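Local structure of bluetongue virus COAT protein VP7 (Bluetongue virus, 1BVP) at residues A[5-10]-A[97-102]; A[19-24]-A[51-56]; A[42-47]-A[85-90]; A[81-86]-A[326-331]. The protein forms homotrimers, 260 of which assemble on an inner VP3 scaffold to help build the icosahedral core of the virus. All coordinates share one frame; numbering follows the deposited sequence.

Interaction 1. Residues A[5-10]-A[97-102]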
loop_
_atom_site.group_PDB
_atom_site.type_symbol
_atom_site.label_atom_id
_atom_site.label_comp_id
_atom_site.label_asym_id
_atom_site.label_seq_id
_atom_site.Cartn_x
_atom_site.Cartn_y
_atom_site.Cartn_z
ATOM N N ALA A 5 -9.632 12.431 21.992
ATOM C CA ALA A 5 -9.201 11.244 21.264
ATOM C C ALA A 5 -7.725 10.947 21.517
ATOM O O ALA A 5 -7.355 9.779 21.749
ATOM C CB ALA A 5 -9.486 11.391 19.799
ATOM N N ALA A 6 -6.896 11.995 21.503
ATOM C CA ALA A 6 -5.454 11.876 21.771
ATOM C C ALA A 6 -5.208 11.225 23.167
ATOM O O ALA A 6 -4.324 10.344 23.327
ATOM C CB ALA A 6 -4.798 13.242 21.662
ATOM N N ARG A 7 -6.044 11.582 24.153
ATOM C CA ARG A 7 -5.934 10.975 25.483
ATOM C C ARG A 7 -6.323 9.512 25.518
ATOM O O ARG A 7 -5.576 8.681 26.083
ATOM C CB ARG A 7 -6.722 11.744 26.524
ATOM C CG ARG A 7 -6.087 13.078 26.782
ATOM C CD ARG A 7 -6.881 13.881 27.769
ATOM N NE ARG A 7 -6.299 15.213 27.901
ATOM C CZ ARG A 7 -6.962 16.336 27.651
ATOM N NH1 ARG A 7 -8.223 16.280 27.269
ATOM N NH2 ARG A 7 -6.356 17.511 27.742
ATOM N N ALA A 8 -7.464 9.177 24.920
ATOM C CA ALA A 8 -7.912 7.772 24.902
ATOM C C ALA A 8 -6.844 6.887 24.257
ATOM O O ALA A 8 -6.462 5.833 24.791
ATOM C CB ALA A 8 -9.188 7.656 24.180
ATOM N N LEU A 9 -6.318 7.363 23.135
ATOM C CA LEU A 9 -5.276 6.676 22.387
ATOM C C LEU A 9 -4.014 6.474 23.227
ATOM O O LEU A 9 -3.405 5.376 23.221
ATOM C CB LEU A 9 -4.941 7.540 21.188
ATOM C CG LEU A 9 -4.433 6.941 19.889
ATOM C CD1 LEU A 9 -5.417 5.879 19.423
ATOM C CD2 LEU A 9 -4.367 8.075 18.887
ATOM N N THR A 10 -3.594 7.551 23.900
ATOM C CA THR A 10 -2.427 7.533 24.783
ATOM C C THR A 10 -2.580 6.497 25.886
ATOM O O THR A 10 -1.683 5.678 26.109
ATOM C CB THR A 10 -2.232 8.859 25.455
ATOM O OG1 THR A 10 -1.906 9.839 24.474
ATOM C CG2 THR A 10 -1.088 8.764 26.441
ATOM N N PRO A 97 -7.829 18.215 31.635
ATOM C CA PRO A 97 -6.546 18.709 31.119
ATOM C C PRO A 97 -5.307 18.211 31.807
ATOM O O PRO A 97 -4.210 18.406 31.319
ATOM C CB PRO A 97 -6.681 20.229 31.216
ATOM C CG PRO A 97 -7.658 20.417 32.304
ATOM C CD PRO A 97 -8.676 19.327 32.093
ATOM N N GLU A 98 -5.465 17.516 32.914
ATOM C CA GLU A 98 -4.291 17.021 33.613
ATOM C C GLU A 98 -3.794 15.698 33.088
ATOM O O GLU A 98 -2.670 15.306 33.427
ATOM C CB GLU A 98 -4.497 16.975 35.136
ATOM C CG GLU A 98 -4.469 18.351 35.830
ATOM C CD GLU A 98 -5.790 19.125 35.724
ATOM O OE1 GLU A 98 -6.890 18.512 35.900
ATOM O OE2 GLU A 98 -5.719 20.359 35.490
ATOM N N ILE A 99 -4.621 14.971 32.329
ATOM C CA ILE A 99 -4.158 13.699 31.750
ATOM C C ILE A 99 -3.388 14.086 30.495
ATOM O O ILE A 99 -3.934 14.705 29.578
ATOM C CB ILE A 99 -5.278 12.770 31.327
ATOM C CG1 ILE A 99 -6.221 12.501 32.501
ATOM C CG2 ILE A 99 -4.663 11.476 30.785
ATOM C CD1 ILE A 99 -7.258 11.469 32.193
ATOM N N PRO A 100 -2.092 13.775 30.460
ATOM C CA PRO A 100 -1.309 14.140 29.273
ATOM C C PRO A 100 -1.467 13.146 28.097
ATOM O O PRO A 100 -1.904 12.005 28.274
ATOM C CB PRO A 100 0.123 14.174 29.825
ATOM C CG PRO A 100 0.100 13.001 30.799
ATOM C CD PRO A 100 -1.286 13.020 31.446
ATOM N N PHE A 101 -1.226 13.624 26.883
ATOM C CA PHE A 101 -1.268 12.759 25.706
ATOM C C PHE A 101 0.130 12.811 25.077
ATOM O O PHE A 101 0.885 13.772 25.291
ATOM C CB PHE A 101 -2.362 13.177 24.720
ATOM C CG PHE A 101 -2.342 14.636 24.347
ATOM C CD1 PHE A 101 -1.458 15.112 23.382
ATOM C CD2 PHE A 101 -3.222 15.527 24.944
ATOM C CE1 PHE A 101 -1.453 16.478 23.020
ATOM C CE2 PHE A 101 -3.235 16.881 24.596
ATOM C CZ PHE A 101 -2.345 17.361 23.629
ATOM N N THR A 102 0.531 11.742 24.410
ATOM C CA THR A 102 1.846 11.709 23.805
ATOM C C THR A 102 1.941 12.428 22.442
ATOM O O THR A 102 0.948 12.661 21.756
ATOM C CB THR A 102 2.270 10.269 23.575
ATOM O OG1 THR A 102 1.296 9.617 22.748
ATOM C CG2 THR A 102 2.395 9.530 24.880
#

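Interaction 2. Residues A[19-24]-A[51-56]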
loop_
_atom_site.group_PDB
_atom_site.type_symbol
_atom_site.label_atom_id
_atom_site.label_comp_id
_atom_site.label_asym_id
_atom_site.label_seq_id
_atom_site.Cartn_x
_atom_site.Cartn_y
_atom_site.Cartn_z
ATOM N N GLN A 19 2.551 -6.153 29.361
ATOM C CA GLN A 19 2.682 -7.507 28.855
ATOM C C GLN A 19 2.804 -8.523 29.976
ATOM O O GLN A 19 2.172 -9.560 29.967
ATOM C CB GLN A 19 3.867 -7.608 27.851
ATOM C CG GLN A 19 3.500 -7.965 26.365
ATOM C CD GLN A 19 3.493 -6.752 25.382
ATOM O OE1 GLN A 19 2.657 -5.852 25.453
ATOM N NE2 GLN A 19 4.402 -6.775 24.432
ATOM N N GLU A 20 3.515 -8.182 31.025
ATOM C CA GLU A 20 3.681 -9.164 32.073
ATOM C C GLU A 20 3.595 -8.546 33.476
ATOM O O GLU A 20 3.392 -7.327 33.636
ATOM C CB GLU A 20 4.974 -9.928 31.773
ATOM C CG GLU A 20 5.553 -10.792 32.820
ATOM C CD GLU A 20 7.056 -10.712 32.743
ATOM O OE1 GLU A 20 7.577 -10.989 31.629
ATOM O OE2 GLU A 20 7.701 -10.309 33.757
ATOM N N ALA A 21 3.663 -9.415 34.481
ATOM C CA ALA A 21 3.544 -9.019 35.876
ATOM C C ALA A 21 4.706 -8.236 36.504
ATOM O O ALA A 21 4.495 -7.140 37.045
ATOM C CB ALA A 21 3.204 -10.255 36.725
ATOM N N ARG A 22 5.925 -8.768 36.407
ATOM C CA ARG A 22 7.070 -8.110 37.045
ATOM C C ARG A 22 7.963 -7.139 36.252
ATOM O O ARG A 22 8.886 -6.552 36.823
ATOM C CB ARG A 22 7.927 -9.144 37.812
ATOM C CG ARG A 22 8.515 -10.313 36.987
ATOM C CD ARG A 22 9.440 -11.165 37.875
ATOM N NE ARG A 22 10.552 -10.362 38.411
ATOM C CZ ARG A 22 11.264 -10.647 39.504
ATOM N NH1 ARG A 22 10.998 -11.734 40.222
ATOM N NH2 ARG A 22 12.259 -9.836 39.877
ATOM N N ILE A 23 7.677 -6.946 34.969
ATOM C CA ILE A 23 8.455 -6.038 34.132
ATOM C C ILE A 23 8.530 -4.614 34.674
ATOM O O ILE A 23 7.710 -4.216 35.485
ATOM C CB ILE A 23 7.912 -6.042 32.677
ATOM C CG1 ILE A 23 6.368 -5.918 32.600
ATOM C CG2 ILE A 23 8.284 -7.372 32.054
ATOM C CD1 ILE A 23 5.740 -4.523 32.734
ATOM N N VAL A 24 9.534 -3.845 34.282
ATOM C CA VAL A 24 9.600 -2.480 34.772
ATOM C C VAL A 24 9.180 -1.496 33.687
ATOM O O VAL A 24 9.673 -1.519 32.533
ATOM C CB VAL A 24 10.980 -2.093 35.363
ATOM C CG1 VAL A 24 11.534 -3.240 36.183
ATOM C CG2 VAL A 24 11.941 -1.619 34.287
ATOM N N ARG A 51 -1.127 -2.310 37.832
ATOM C CA ARG A 51 -0.440 -3.507 37.368
ATOM C C ARG A 51 -1.335 -4.705 37.655
ATOM O O ARG A 51 -1.269 -5.309 38.728
ATOM C CB ARG A 51 0.925 -3.673 38.041
ATOM C CG ARG A 51 1.792 -4.778 37.397
ATOM C CD ARG A 51 2.673 -4.213 36.289
ATOM N NE ARG A 51 3.372 -3.000 36.755
ATOM C CZ ARG A 51 4.591 -2.968 37.309
ATOM N NH1 ARG A 51 5.283 -4.091 37.474
ATOM N NH2 ARG A 51 5.119 -1.807 37.716
ATOM N N PRO A 52 -2.214 -5.046 36.706
ATOM C CA PRO A 52 -3.161 -6.161 36.806
ATOM C C PRO A 52 -2.493 -7.532 36.795
ATOM O O PRO A 52 -1.582 -7.766 36.019
ATOM C CB PRO A 52 -4.001 -5.988 35.549
ATOM C CG PRO A 52 -3.768 -4.541 35.141
ATOM C CD PRO A 52 -2.339 -4.368 35.407
ATOM N N THR A 53 -2.944 -8.445 37.646
ATOM C CA THR A 53 -2.387 -9.801 37.682
ATOM C C THR A 53 -3.511 -10.825 37.443
ATOM O O THR A 53 -3.464 -11.605 36.482
ATOM C CB THR A 53 -1.595 -10.080 39.002
ATOM O OG1 THR A 53 -2.366 -9.686 40.150
ATOM C CG2 THR A 53 -0.323 -9.259 39.007
ATOM N N SER A 54 -4.559 -10.766 38.255
ATOM C CA SER A 54 -5.677 -11.674 38.087
ATOM C C SER A 54 -6.524 -11.333 36.862
ATOM O O SER A 54 -6.513 -10.211 36.379
ATOM C CB SER A 54 -6.579 -11.627 39.323
ATOM O OG SER A 54 -7.231 -10.375 39.456
ATOM N N LEU A 55 -7.332 -12.295 36.435
ATOM C CA LEU A 55 -8.235 -12.109 35.318
ATOM C C LEU A 55 -9.209 -10.985 35.636
ATOM O O LEU A 55 -9.542 -10.158 34.782
ATOM C CB LEU A 55 -9.022 -13.392 35.081
ATOM C CG LEU A 55 -10.219 -13.319 34.131
ATOM C CD1 LEU A 55 -9.714 -13.063 32.710
ATOM C CD2 LEU A 55 -11.003 -14.616 34.210
ATOM N N ALA A 56 -9.673 -10.937 36.874
ATOM C CA ALA A 56 -10.620 -9.892 37.231
ATOM C C ALA A 56 -10.030 -8.497 37.062
ATOM O O ALA A 56 -10.733 -7.558 36.650
ATOM C CB ALA A 56 -11.122 -10.101 38.627
#

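Interaction 3. Residues A[42-47]-A[85-90]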
loop_
_atom_site.group_PDB
_atom_site.type_symbol
_atom_site.label_atom_id
_atom_site.label_comp_id
_atom_site.label_asym_id
_atom_site.label_seq_id
_atom_site.Cartn_x
_atom_site.Cartn_y
_atom_site.Cartn_z
ATOM N N GLY A 42 -12.065 7.506 40.114
ATOM C CA GLY A 42 -12.809 8.480 40.879
ATOM C C GLY A 42 -14.185 8.844 40.362
ATOM O O GLY A 42 -15.128 8.915 41.143
ATOM N N LEU A 43 -14.293 9.129 39.069
ATOM C CA LEU A 43 -15.569 9.514 38.462
ATOM C C LEU A 43 -16.480 8.338 38.122
ATOM O O LEU A 43 -17.675 8.505 37.888
ATOM C CB LEU A 43 -15.312 10.298 37.177
ATOM C CG LEU A 43 -14.696 11.689 37.237
ATOM C CD1 LEU A 43 -14.625 12.230 35.829
ATOM C CD2 LEU A 43 -15.564 12.595 38.072
ATOM N N THR A 44 -15.905 7.148 38.145
ATOM C CA THR A 44 -16.565 5.912 37.756
ATOM C C THR A 44 -16.871 4.943 38.878
ATOM O O THR A 44 -17.798 4.146 38.772
ATOM C CB THR A 44 -15.616 5.241 36.731
ATOM O OG1 THR A 44 -16.001 5.626 35.414
ATOM C CG2 THR A 44 -15.494 3.761 36.881
ATOM N N LEU A 45 -16.021 4.953 39.898
ATOM C CA LEU A 45 -16.135 4.084 41.058
ATOM C C LEU A 45 -15.708 2.680 40.745
ATOM O O LEU A 45 -16.154 1.718 41.381
ATOM C CB LEU A 45 -17.545 4.101 41.654
ATOM C CG LEU A 45 -17.963 5.272 42.553
ATOM C CD1 LEU A 45 -17.155 6.547 42.302
ATOM C CD2 LEU A 45 -19.458 5.519 42.320
ATOM N N ARG A 46 -14.888 2.532 39.721
ATOM C CA ARG A 46 -14.378 1.209 39.426
ATOM C C ARG A 46 -13.031 1.108 40.158
ATOM O O ARG A 46 -12.585 2.088 40.785
ATOM C CB ARG A 46 -14.309 0.973 37.928
ATOM C CG ARG A 46 -15.662 0.528 37.419
ATOM C CD ARG A 46 -15.531 -0.711 36.550
ATOM N NE ARG A 46 -15.168 -0.360 35.169
ATOM C CZ ARG A 46 -15.904 -0.668 34.092
ATOM N NH1 ARG A 46 -17.040 -1.363 34.205
ATOM N NH2 ARG A 46 -15.583 -0.170 32.903
ATOM N N GLY A 47 -12.387 -0.049 40.146
ATOM C CA GLY A 47 -11.140 -0.126 40.883
ATOM C C GLY A 47 -10.051 -0.716 40.039
ATOM O O GLY A 47 -9.536 -1.818 40.301
ATOM N N THR A 85 -20.764 -2.735 31.677
ATOM C CA THR A 85 -21.755 -1.685 31.529
ATOM C C THR A 85 -20.997 -0.409 31.216
ATOM O O THR A 85 -20.106 -0.016 31.950
ATOM C CB THR A 85 -22.582 -1.532 32.794
ATOM O OG1 THR A 85 -23.075 -2.830 33.164
ATOM C CG2 THR A 85 -23.769 -0.596 32.549
ATOM N N GLN A 86 -21.302 0.205 30.093
ATOM C CA GLN A 86 -20.614 1.416 29.705
ATOM C C GLN A 86 -20.885 2.570 30.666
ATOM O O GLN A 86 -22.031 2.833 31.015
ATOM C CB GLN A 86 -20.996 1.776 28.263
ATOM C CG GLN A 86 -20.573 3.156 27.776
ATOM C CD GLN A 86 -20.912 3.392 26.313
ATOM O OE1 GLN A 86 -21.698 2.648 25.723
ATOM N NE2 GLN A 86 -20.326 4.419 25.722
ATOM N N HIS A 87 -19.820 3.282 31.036
ATOM C CA HIS A 87 -19.888 4.430 31.933
ATOM C C HIS A 87 -19.743 5.680 31.171
ATOM O O HIS A 87 -18.639 6.064 30.836
ATOM C CB HIS A 87 -18.786 4.369 32.977
ATOM C CG HIS A 87 -18.879 3.158 33.834
ATOM N ND1 HIS A 87 -19.706 3.101 34.937
ATOM C CD2 HIS A 87 -18.402 1.900 33.652
ATOM C CE1 HIS A 87 -19.751 1.856 35.387
ATOM N NE2 HIS A 87 -18.968 1.109 34.625
ATOM N N MET A 88 -20.863 6.361 30.995
ATOM C CA MET A 88 -20.927 7.610 30.253
ATOM C C MET A 88 -20.076 8.738 30.845
ATOM O O MET A 88 -19.660 9.658 30.122
ATOM C CB MET A 88 -22.388 8.038 30.140
ATOM C CG MET A 88 -23.305 6.910 29.669
ATOM S SD MET A 88 -22.846 6.349 28.018
ATOM C CE MET A 88 -23.010 7.948 27.026
ATOM N N ALA A 89 -19.798 8.665 32.147
ATOM C CA ALA A 89 -18.971 9.686 32.798
ATOM C C ALA A 89 -17.528 9.724 32.268
ATOM O O ALA A 89 -16.792 10.682 32.552
ATOM C CB ALA A 89 -18.940 9.449 34.288
ATOM N N THR A 90 -17.121 8.684 31.526
ATOM C CA THR A 90 -15.771 8.592 30.983
ATOM C C THR A 90 -15.394 9.814 30.152
ATOM O O THR A 90 -14.241 10.256 30.156
ATOM C CB THR A 90 -15.595 7.321 30.198
ATOM O OG1 THR A 90 -15.941 6.192 31.019
ATOM C CG2 THR A 90 -14.178 7.167 29.759
#

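Interaction 4. Residues A[81-86]-A[326-331]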
loop_
_atom_site.group_PDB
_atom_site.type_symbol
_atom_site.label_atom_id
_atom_site.label_comp_id
_atom_site.label_asym_id
_atom_site.label_seq_id
_atom_site.Cartn_x
_atom_site.Cartn_y
_atom_site.Cartn_z
ATOM N N SER A 81 -23.678 -6.624 27.292
ATOM C CA SER A 81 -23.075 -7.590 28.187
ATOM C C SER A 81 -23.518 -7.558 29.624
ATOM O O SER A 81 -23.830 -6.503 30.187
ATOM C CB SER A 81 -21.549 -7.396 28.130
ATOM O OG SER A 81 -20.872 -8.259 29.011
ATOM N N PRO A 82 -23.608 -8.738 30.222
ATOM C CA PRO A 82 -24.011 -8.863 31.633
ATOM C C PRO A 82 -22.797 -8.558 32.542
ATOM O O PRO A 82 -22.945 -8.313 33.731
ATOM C CB PRO A 82 -24.430 -10.338 31.738
ATOM C CG PRO A 82 -23.538 -11.044 30.740
ATOM C CD PRO A 82 -23.498 -10.058 29.561
ATOM N N ASP A 83 -21.608 -8.530 31.941
ATOM C CA ASP A 83 -20.358 -8.299 32.643
ATOM C C ASP A 83 -19.841 -6.896 32.524
ATOM O O ASP A 83 -19.084 -6.442 33.372
ATOM C CB ASP A 83 -19.285 -9.276 32.137
ATOM C CG ASP A 83 -19.612 -10.722 32.472
ATOM O OD1 ASP A 83 -20.495 -10.960 33.337
ATOM O OD2 ASP A 83 -19.007 -11.638 31.872
ATOM N N TYR A 84 -20.240 -6.201 31.471
ATOM C CA TYR A 84 -19.757 -4.849 31.250
ATOM C C TYR A 84 -20.890 -3.889 31.044
ATOM O O TYR A 84 -21.849 -4.167 30.305
ATOM C CB TYR A 84 -18.826 -4.819 30.034
ATOM C CG TYR A 84 -18.600 -3.437 29.437
ATOM C CD1 TYR A 84 -17.685 -2.545 30.004
ATOM C CD2 TYR A 84 -19.306 -3.009 28.315
ATOM C CE1 TYR A 84 -17.479 -1.267 29.481
ATOM C CE2 TYR A 84 -19.103 -1.715 27.785
ATOM C CZ TYR A 84 -18.190 -0.856 28.381
ATOM O OH TYR A 84 -18.028 0.429 27.910
ATOM N N THR A 85 -20.764 -2.735 31.677
ATOM C CA THR A 85 -21.755 -1.685 31.529
ATOM C C THR A 85 -20.997 -0.409 31.216
ATOM O O THR A 85 -20.106 -0.016 31.950
ATOM C CB THR A 85 -22.582 -1.532 32.794
ATOM O OG1 THR A 85 -23.075 -2.830 33.164
ATOM C CG2 THR A 85 -23.769 -0.596 32.549
ATOM N N GLN A 86 -21.302 0.205 30.093
ATOM C CA GLN A 86 -20.614 1.416 29.705
ATOM C C GLN A 86 -20.885 2.570 30.666
ATOM O O GLN A 86 -22.031 2.833 31.015
ATOM C CB GLN A 86 -20.996 1.776 28.263
ATOM C CG GLN A 86 -20.573 3.156 27.776
ATOM C CD GLN A 86 -20.912 3.392 26.313
ATOM O OE1 GLN A 86 -21.698 2.648 25.723
ATOM N NE2 GLN A 86 -20.326 4.419 25.722
ATOM N N GLU A 326 -11.710 -11.901 29.555
ATOM C CA GLU A 326 -12.712 -12.950 29.384
ATOM C C GLU A 326 -13.999 -12.493 29.997
ATOM O O GLU A 326 -14.109 -12.333 31.202
ATOM C CB GLU A 326 -12.319 -14.246 30.070
ATOM C CG GLU A 326 -11.149 -14.966 29.440
ATOM C CD GLU A 326 -10.809 -16.255 30.175
ATOM O OE1 GLU A 326 -11.754 -16.938 30.662
ATOM O OE2 GLU A 326 -9.598 -16.571 30.286
ATOM N N PHE A 327 -14.983 -12.264 29.159
ATOM C CA PHE A 327 -16.270 -11.841 29.644
ATOM C C PHE A 327 -17.315 -12.292 28.647
ATOM O O PHE A 327 -16.978 -12.758 27.558
ATOM C CB PHE A 327 -16.297 -10.341 29.876
ATOM C CG PHE A 327 -15.944 -9.542 28.677
ATOM C CD1 PHE A 327 -14.617 -9.417 28.274
ATOM C CD2 PHE A 327 -16.929 -8.886 27.952
ATOM C CE1 PHE A 327 -14.274 -8.649 27.165
ATOM C CE2 PHE A 327 -16.600 -8.112 26.839
ATOM C CZ PHE A 327 -15.275 -7.996 26.449
ATOM N N ALA A 328 -18.579 -12.139 29.022
ATOM C CA ALA A 328 -19.699 -12.572 28.199
ATOM C C ALA A 328 -20.395 -11.482 27.407
ATOM O O ALA A 328 -20.606 -10.375 27.907
ATOM C CB ALA A 328 -20.704 -13.261 29.074
ATOM N N ILE A 329 -20.797 -11.826 26.184
ATOM C CA ILE A 329 -21.526 -10.906 25.301
ATOM C C ILE A 329 -22.840 -11.598 24.917
ATOM O O ILE A 329 -22.862 -12.807 24.643
ATOM C CB ILE A 329 -20.683 -10.558 24.063
ATOM C CG1 ILE A 329 -19.506 -9.683 24.494
ATOM C CG2 ILE A 329 -21.517 -9.822 23.053
ATOM C CD1 ILE A 329 -18.539 -9.378 23.414
ATOM N N HIS A 330 -23.946 -10.868 24.988
ATOM C CA HIS A 330 -25.255 -11.452 24.667
ATOM C C HIS A 330 -25.296 -12.059 23.279
ATOM O O HIS A 330 -24.924 -11.420 22.292
ATOM C CB HIS A 330 -26.374 -10.413 24.785
ATOM C CG HIS A 330 -26.692 -10.015 26.191
ATOM N ND1 HIS A 330 -26.721 -10.921 27.238
ATOM C CD2 HIS A 330 -26.964 -8.803 26.731
ATOM C CE1 HIS A 330 -26.990 -10.277 28.365
ATOM N NE2 HIS A 330 -27.142 -8.992 28.086
ATOM N N GLY A 331 -25.723 -13.310 23.212
ATOM C CA GLY A 331 -25.823 -13.960 21.925
ATOM C C GLY A 331 -24.565 -14.611 21.406
ATOM O O GLY A 331 -24.596 -15.257 20.364
#

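Interaction 1. Residues A[5-10]-A[97-102]
Ala6 meets Phe101 with its methyl group, CB lying 3.9 Å from CG of the ring and oblique to the ring plane. The small side chain lets the loop come close to the helix, and the nearest alpha carbons, CA of Arg7 and CA of Phe101, are 5.0 Å apart. Arg7 then runs out along the loop as an extended chain, its CG beside the backbone N (chi1 -69°). That carbon passes the edge of the Phe101 ring, CD packs near CB of Ile99, and NE donates to Ile99 O over 2.9 Å, tilted modestly out of the carbonyl plane. Beyond this bond Pro97 N lies over one face of the guanidinium, off toward its rim, while NH1 bonds to Leu94 O, so one arginine serves the last carbonyl of helix 90-94 and one of the loop that follows. The setting is a helical domain: helix 2-15 lies against this loop, and Ile23 and Arg22 of a second subunit pack on Arg7 and Pro97 at the trimer interface. One turn further on, Thr10 suits its place because its hydroxyl can both give and take. OG1 donates to Ala6 O within its own helix at 2.7 Å, and accepts from Thr102 N at 3.1 Å (N-H...O 157°). Its methyl CG2 lies alongside CG2 of Thr102, whose own OG1 N-caps helix 103-116 by accepting from Ala105 N.

Interaction 2. Residues A[19-24]-A[51-56]
Arg51 makes the closer half of this contact by turning its guanidinium to the backbone carbonyls of Ala21 and Ile23. NH1 donates to Ala21 O at 3.2 Å with a fairly straight N-H...O angle of 161°, and the acceptor sits at the edge of the guanidinium, almost in its plane. Ile23 O is as near to NH1, at 3.1 Å, but approaches obliquely at an angle too poor for a hydrogen bond; it probably adds electrostatic attraction only. The chain starts with CG anti to the backbone N (chi1 -170°) and then bends at chi2 and chi3, which folds CG and CD against Ala21 O as well. A long cationic side chain suits a loop whose carbonyls turn toward it. The loop links helices 2-15 and 27-44, and the partner segment leads into helix 55-73, where Ser54 is the N-cap, its OG accepting from Gln57 N. On the loose side, Ala21 CB and Thr53 CG2 come no closer than 4.3 Å. Both residues are exposed, Ala21 is poorly ordered, and Thr53 turns its OG1 to Gln57 NE2. Another subunit of the trimer also packs on the loop, its Glu98 lying against Val24 and its Thr3 against Gln19.

Interaction 3. Residues A[42-47]-A[85-90]
His87 reaches across to Thr44 and Arg46: the base of its side chain meets the threonine and the far part of its ring meets the arginine. CB lies 3.9 Å from OG1 of Thr44, and CG is 4.1 Å from that same oxygen, the two side chains set roughly perpendicular. With chi1 at -61° the ring stands beside its own backbone N and projects toward the arginine. CD2 then comes within 3.6 Å of NH2 of Arg46, and at the tip NE2 lies 3.2 Å from NH1 of Arg46. This last approach is not a hydrogen bond: NE2 sits over a face of the guanidinium, off toward its rim, while NH1 lies near the plane of the imidazole at its edge. The two planes are 82° apart, so the ring stands almost upright on the cation, an arrangement that probably disfavours a protonated histidine. Asp67 helps to position both residues, its OD2 forming a salt bridge with NH2 of Arg46 and its OD1 accepting from the backbone N of His87; Tyr40 OH also bonds to NH2. The backbone that carries the ring forms a type I turn from His87 to Thr90. Threonine suits the last place, since its OG1 donates to His87 O at 2.7 Å, the carbonyl that also takes Thr90 N. On the more exposed side, Ala89 CB rests 3.9 Å from Leu43 O. The contact thus closes the end of helix 27-44, where Leu45 turns to positive phi, against the loop entering helix 90-94, with helix 55-73 supplying Asp67.

Interaction 4. Residues A[81-86]-A[326-331]
Ser81 OG is gripped by three backbone groups, one of them across the contact. It donates to Ala328 O, a bond modelled as very short, so its exact length is doubtful at this resolution. It also accepts from Asp83 N at 3.0 Å and, more loosely, from Tyr84 N at 3.3 Å. Placing OG anti to the serine N (chi1 178°) brings it beside the carbonyl carbon, from where it can reach the amides that follow. Asp83 holds the other polar group of Ala328: its OD2 accepts from Ala328 N at 2.9 Å, met from above the carboxylate plane. Ala328 therefore has both its N-H and its C=O taken by side chains. Pro82 adds apolar contacts. CG touches Ala328 CB at 4.0 Å, and CD lies over the face of the His330 ring in a CH-pi contact, 4.1 Å from the centroid. Phe327 packs its CB on that of Asp83 and meets Phe63 of helix 55-73 edge-to-face, while backbone hydrogen bonds join His330 to Ile80. The local design is an ST turn extended to an ST motif, in which a serine hydroxyl organises one loop while its proton ties that loop to another, here the one following helix 304-323.

Overall arrangement
All four contacts lie in the helical domain of VP7, away from the beta-sheet domain formed by the middle of the chain. Interaction 1 joins segments 87 residues apart, and interactions 2 and 3, whose segments alternate along the chain, are nested within that span. Interaction 3 shares Thr85 and Gln86 with interaction 4, their centres about 16 Å apart, while interactions 1 and 4 are the most distant pair, at about 27 Å between centres. Leu55 packs on Glu326, linking interactions 2 and 4. Helix 27-44 runs between the first segments of interactions 2 and 3, helix 55-73 begins in interaction 2 and borders interactions 3 and 4, and interaction 4 joins N-terminal and C-terminal parts of the domain. Interactions 1 and 2 also border neighbouring subunits, tying the fold to trimer assembly.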